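Local coordinates for fibronectin type-III domain-containing protein (Caldanaerobacter subterraneus subsp. tengcongensis, PDB 7JGT) that has no established function of its own but is a very heat-stable FN3-like domain of a larger bacterial protein, probably serving as a structural module, at residues I37-D42 / Y67-R72; D5-F10 / N81-S86. The protein carries 1 engineered substitution. One frame throughout, in Å; residues are numbered along the deposited sequence. Where two conformers were deposited one is given.

Both interactions lie in one fibronectin type III domain, a beta sandwich of a three-stranded and a four-stranded antiparallel sheet, and their centres are about 10 Å apart. Interaction 1 pairs the two central strands of the larger sheet, 34-41 and 66-75. Interaction 2 sets the loop before strand 11-14 against that sheet's outer strand, 78-88. Along the chain, residues 5-10 come first, then 37-42, 67-72 and 81-86, so interaction 1 falls wholly between the two halves of interaction 2. The contacts meet where strand 66-75 pairs with 78-88, with Leu71 N 2.8 Å from Val83 O. The N-terminal loop, sheet centre and sheet edge thus form one continuous body.

Interaction 1: I37-D42 / Y67-R72; sequences IYLVSD and YCFALR. Engineered in segment 67-72: Cys68 (natural residue Thr).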
# COMPACT_ATOMS: atom_id res chain seq x y z
N ILE A 37 -4.16 -2.10 2.81
CA ILE A 37 -3.43 -0.89 2.46
C ILE A 37 -4.00 0.26 3.27
O ILE A 37 -5.22 0.47 3.29
CB ILE A 37 -3.55 -0.58 0.96
CG1 ILE A 37 -2.84 -1.64 0.11
CG2 ILE A 37 -3.00 0.81 0.66
CD1 ILE A 37 -3.31 -1.59 -1.32
N TYR A 38 -3.11 1.05 3.88
CA TYR A 38 -3.51 2.20 4.67
C TYR A 38 -2.72 3.43 4.25
O TYR A 38 -1.55 3.32 3.87
CB TYR A 38 -3.30 1.96 6.16
CG TYR A 38 -4.09 0.78 6.66
CD1 TYR A 38 -3.63 -0.52 6.46
CD2 TYR A 38 -5.29 0.96 7.32
CE1 TYR A 38 -4.35 -1.61 6.91
CE2 TYR A 38 -6.03 -0.13 7.77
CZ TYR A 38 -5.55 -1.41 7.57
OH TYR A 38 -6.28 -2.49 8.02
N LEU A 39 -3.38 4.58 4.31
CA LEU A 39 -2.73 5.87 4.13
C LEU A 39 -2.24 6.35 5.49
O LEU A 39 -3.03 6.48 6.42
CB LEU A 39 -3.70 6.89 3.52
CG LEU A 39 -3.16 8.32 3.48
CD1 LEU A 39 -1.85 8.37 2.67
CD2 LEU A 39 -4.19 9.28 2.90
N VAL A 40 -0.93 6.62 5.59
CA VAL A 40 -0.33 7.11 6.82
C VAL A 40 -0.28 8.63 6.77
O VAL A 40 0.40 9.21 5.92
CB VAL A 40 1.08 6.53 7.01
CG1 VAL A 40 1.71 7.07 8.29
CG2 VAL A 40 1.04 5.01 7.00
N SER A 41 -0.98 9.28 7.70
CA SER A 41 -1.07 10.74 7.74
C SER A 41 -0.88 11.22 9.17
O SER A 41 -1.71 10.93 10.03
CB SER A 41 -2.41 11.23 7.18
N ASP A 42 0.20 11.97 9.41
CA ASP A 42 0.50 12.52 10.73
C ASP A 42 0.46 11.43 11.80
O ASP A 42 -0.18 11.58 12.85
CB ASP A 42 -0.45 13.67 11.07
N TYR A 67 2.41 11.09 -0.42
CA TYR A 67 1.60 10.18 0.36
C TYR A 67 2.46 9.02 0.84
O TYR A 67 3.25 8.47 0.07
CB TYR A 67 0.43 9.65 -0.47
CG TYR A 67 -0.64 10.68 -0.75
CD1 TYR A 67 -1.66 10.90 0.16
CD2 TYR A 67 -0.63 11.42 -1.93
CE1 TYR A 67 -2.66 11.84 -0.10
CE2 TYR A 67 -1.61 12.37 -2.19
CZ TYR A 67 -2.62 12.57 -1.27
OH TYR A 67 -3.61 13.51 -1.54
N CYS A 68 2.32 8.67 2.11
CA CYS A 68 2.95 7.49 2.67
C CYS A 68 1.90 6.42 2.92
O CYS A 68 0.83 6.72 3.47
CB CYS A 68 3.68 7.80 3.98
SG CYS A 68 4.59 6.38 4.63
N PHE A 69 2.19 5.20 2.52
CA PHE A 69 1.27 4.09 2.68
C PHE A 69 1.88 3.02 3.59
O PHE A 69 3.10 2.93 3.74
CB PHE A 69 0.87 3.50 1.32
CG PHE A 69 0.20 4.49 0.41
CD1 PHE A 69 -1.16 4.70 0.49
CD2 PHE A 69 0.93 5.22 -0.51
CE1 PHE A 69 -1.78 5.62 -0.35
CE2 PHE A 69 0.31 6.14 -1.35
CZ PHE A 69 -1.04 6.35 -1.26
N ALA A 70 1.01 2.24 4.22
CA ALA A 70 1.44 1.08 5.00
C ALA A 70 0.72 -0.14 4.44
O ALA A 70 -0.49 -0.09 4.20
CB ALA A 70 1.13 1.26 6.48
N LEU A 71 1.47 -1.21 4.24
CA LEU A 71 0.97 -2.44 3.66
C LEU A 71 1.23 -3.59 4.62
O LEU A 71 2.31 -3.68 5.21
CB LEU A 71 1.66 -2.73 2.32
CG LEU A 71 1.34 -4.07 1.64
CD1 LEU A 71 0.05 -4.00 0.85
CD2 LEU A 71 2.51 -4.47 0.74
N ARG A 72 0.24 -4.48 4.77
CA ARG A 72 0.45 -5.70 5.52
C ARG A 72 -0.30 -6.84 4.85
O ARG A 72 -1.29 -6.63 4.14
CB ARG A 72 0.01 -5.56 6.98
CG ARG A 72 -1.49 -5.32 7.14
CD ARG A 72 -1.82 -4.94 8.57
NE ARG A 72 -3.26 -4.95 8.86
CZ ARG A 72 -3.76 -4.88 10.08
NH1 ARG A 72 -2.94 -4.79 11.13
NH2 ARG A 72 -5.07 -4.90 10.28
O HOH W 1 0.90 10.53 3.82
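Tyr38 and Ala70 pair as neighbours in an antiparallel sheet, each backbone donating to the other: Tyr38 N to Ala70 O at 2.9 Å and Ala70 N to Tyr38 O at 2.8 Å. The first of these meets its acceptor in the carbonyl plane. Val40 N also bonds to Cys68 O, a backbone atom of an engineered replacement for the natural threonine. From Tyr38 the ring extends along the strand on the Ala70 face, with CG anti to the carbonyl carbon (chi1 -59°), and this brings the phenol end obliquely across the extended side chain of Arg72. Ring and guanidinium planes stand nearly perpendicular, 88° apart, and Tyr38 OH lies 3.5 Å from Arg72 NH2. Their shared polar partner is Glu36, hydrogen-bonded to the phenol and salt-bridged to the arginine. A leucine in place of the tyrosine would probably leave Glu36 without its phenol partner and Arg72 with more freedom to swing. On the same face Val40 CG2 rests 3.8 Å from Ala70 CB; the small methyl leaves room for the branched valine and for the ring of Phe82.

The other face looks into the sandwich. Leu39 reaches over to Tyr67, placing CD1 at the edge of that ring, 3.6 Å from Tyr67 CD1, and also near Phe69 CE1. Ile37 CG1 meets Leu71 CD1 at 3.8 Å, the two side chains crossing at a slant. Leu22 and Leu24 of the opposite sheet, with Trp26 just beyond their strand, close over this layer, which is why branched aliphatic and aromatic residues suit it. The inner face is thus apolar throughout; the outer mixes a Val40-Ala70 apolar patch with the Tyr38-Arg72-Glu36 polar cluster, its Arg72-Glu36 bridge consistent with surface salt bridges aiding thermal stability.

Interaction 2: D5-F10 / N81-S86; sequences DEPVGF and NFVTAS
Packing of a loop against the edge strand of a sheet, pinned at one end by a charged hydrogen bond, joins Glu6, Pro7 and Phe10 to Asn81, Val83 and Ala85. The loop leads into strand 11-14 of the smaller sheet, while 83-86 belongs to the outer strand of the larger one. At the pinned end Glu6 bends at chi2 (72°), which turns its carboxylate back to the Asn81 backbone. Asn81 N donates to the anti side of Glu6 OE2 at 2.8 Å, 21° out of the carboxylate plane. The two side chains run alongside, pointing the same way, with Glu6 CG 3.6 Å from Asn81 CB. In this fibronectin type III sandwich the N-terminal segment runs alongside the outer strand, at the margin where the two sheets face each other. Val83 fills the middle: CG1 approaches Pro7 O at 3.3 Å, and CG2 touches both Pro7 CB and Phe10 CB. Proline, rigid and apolar, suits this buried, extended part of the loop, its ring also touching Leu71. Phe10 CG lies anti to the backbone N (chi1 178°), carrying the ring inward across the strand. Ala85 CB then packs over one ring face in a CH-pi contact, 4.1 Å from the centroid, a closeness that a methyl side chain permits. Beside it, a water donates to both Phe10 O and Thr84 O, bridging two carbonyls that cannot bond each other directly.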
# COMPACT_ATOMS: atom_id res chain seq x y z
N ASP A 5 4.33 -13.71 6.44
CA ASP A 5 5.55 -12.92 6.34
C ASP A 5 5.21 -11.44 6.14
O ASP A 5 4.14 -11.09 5.63
CB ASP A 5 6.41 -13.38 5.15
CG ASP A 5 7.24 -14.64 5.44
OD1 ASP A 5 8.01 -15.05 4.53
OD2 ASP A 5 7.14 -15.22 6.55
N GLU A 6 6.12 -10.56 6.52
CA GLU A 6 6.00 -9.18 6.08
C GLU A 6 6.28 -9.12 4.58
O GLU A 6 7.22 -9.78 4.11
CB GLU A 6 6.96 -8.26 6.83
CG GLU A 6 6.49 -7.83 8.21
CD GLU A 6 6.56 -8.97 9.22
OE1 GLU A 6 7.66 -9.52 9.43
OE2 GLU A 6 5.51 -9.31 9.81
N PRO A 7 5.47 -8.39 3.81
CA PRO A 7 5.77 -8.25 2.39
C PRO A 7 7.10 -7.54 2.19
O PRO A 7 7.55 -6.78 3.04
CB PRO A 7 4.60 -7.40 1.86
CG PRO A 7 3.49 -7.59 2.89
CD PRO A 7 4.23 -7.70 4.20
N VAL A 8 7.73 -7.82 1.05
CA VAL A 8 8.96 -7.16 0.65
C VAL A 8 8.76 -6.58 -0.74
O VAL A 8 7.85 -6.97 -1.48
CB VAL A 8 10.19 -8.10 0.67
CG1 VAL A 8 10.22 -8.91 1.94
CG2 VAL A 8 10.19 -9.04 -0.55
N GLY A 9 9.61 -5.62 -1.08
CA GLY A 9 9.47 -4.97 -2.36
C GLY A 9 8.25 -4.08 -2.46
O GLY A 9 7.71 -3.90 -3.55
N PHE A 10 7.79 -3.52 -1.34
CA PHE A 10 6.66 -2.61 -1.40
C PHE A 10 7.15 -1.28 -1.95
O PHE A 10 7.95 -0.59 -1.30
CB PHE A 10 6.03 -2.45 -0.02
CG PHE A 10 4.89 -1.48 0.02
CD1 PHE A 10 3.98 -1.44 -1.02
CD2 PHE A 10 4.72 -0.62 1.09
CE1 PHE A 10 2.91 -0.54 -0.99
CE2 PHE A 10 3.67 0.26 1.13
CZ PHE A 10 2.77 0.30 0.09
N ASN A 81 3.27 -7.66 10.28
CA ASN A 81 3.66 -6.28 10.53
C ASN A 81 3.56 -5.47 9.24
O ASN A 81 3.46 -6.00 8.13
CB ASN A 81 5.08 -6.20 11.09
CG ASN A 81 5.17 -6.75 12.49
OD1 ASN A 81 4.18 -6.78 13.22
ND2 ASN A 81 6.36 -7.20 12.87
N PHE A 82 3.62 -4.15 9.41
CA PHE A 82 3.54 -3.20 8.31
C PHE A 82 4.89 -2.99 7.64
O PHE A 82 5.94 -3.01 8.29
CB PHE A 82 3.05 -1.84 8.82
CG PHE A 82 1.58 -1.71 8.88
CD1 PHE A 82 0.80 -1.99 7.76
CD2 PHE A 82 0.96 -1.30 10.04
CE1 PHE A 82 -0.58 -1.86 7.81
CE2 PHE A 82 -0.41 -1.18 10.10
CZ PHE A 82 -1.18 -1.46 8.98
N VAL A 83 4.84 -2.78 6.33
CA VAL A 83 5.94 -2.19 5.58
C VAL A 83 5.43 -0.90 4.96
O VAL A 83 4.24 -0.76 4.68
CB VAL A 83 6.51 -3.15 4.51
CG1 VAL A 83 7.14 -4.34 5.19
CG2 VAL A 83 5.41 -3.61 3.56
N THR A 84 6.33 0.06 4.77
CA THR A 84 5.90 1.38 4.32
C THR A 84 6.69 1.79 3.08
O THR A 84 7.77 1.27 2.80
CB THR A 84 6.06 2.44 5.41
OG1 THR A 84 7.42 2.46 5.87
CG2 THR A 84 5.15 2.14 6.58
N ALA A 85 6.10 2.73 2.34
CA ALA A 85 6.69 3.31 1.14
C ALA A 85 5.91 4.57 0.83
O ALA A 85 4.79 4.76 1.32
CB ALA A 85 6.67 2.33 -0.04
N SER A 86 6.50 5.43 0.00
CA SER A 86 5.86 6.71 -0.27
C SER A 86 6.23 7.21 -1.66
O SER A 86 7.15 6.70 -2.31
CB SER A 86 6.22 7.73 0.81
OG SER A 86 7.59 8.07 0.76
O HOH W 2 9.08 -0.64 1.18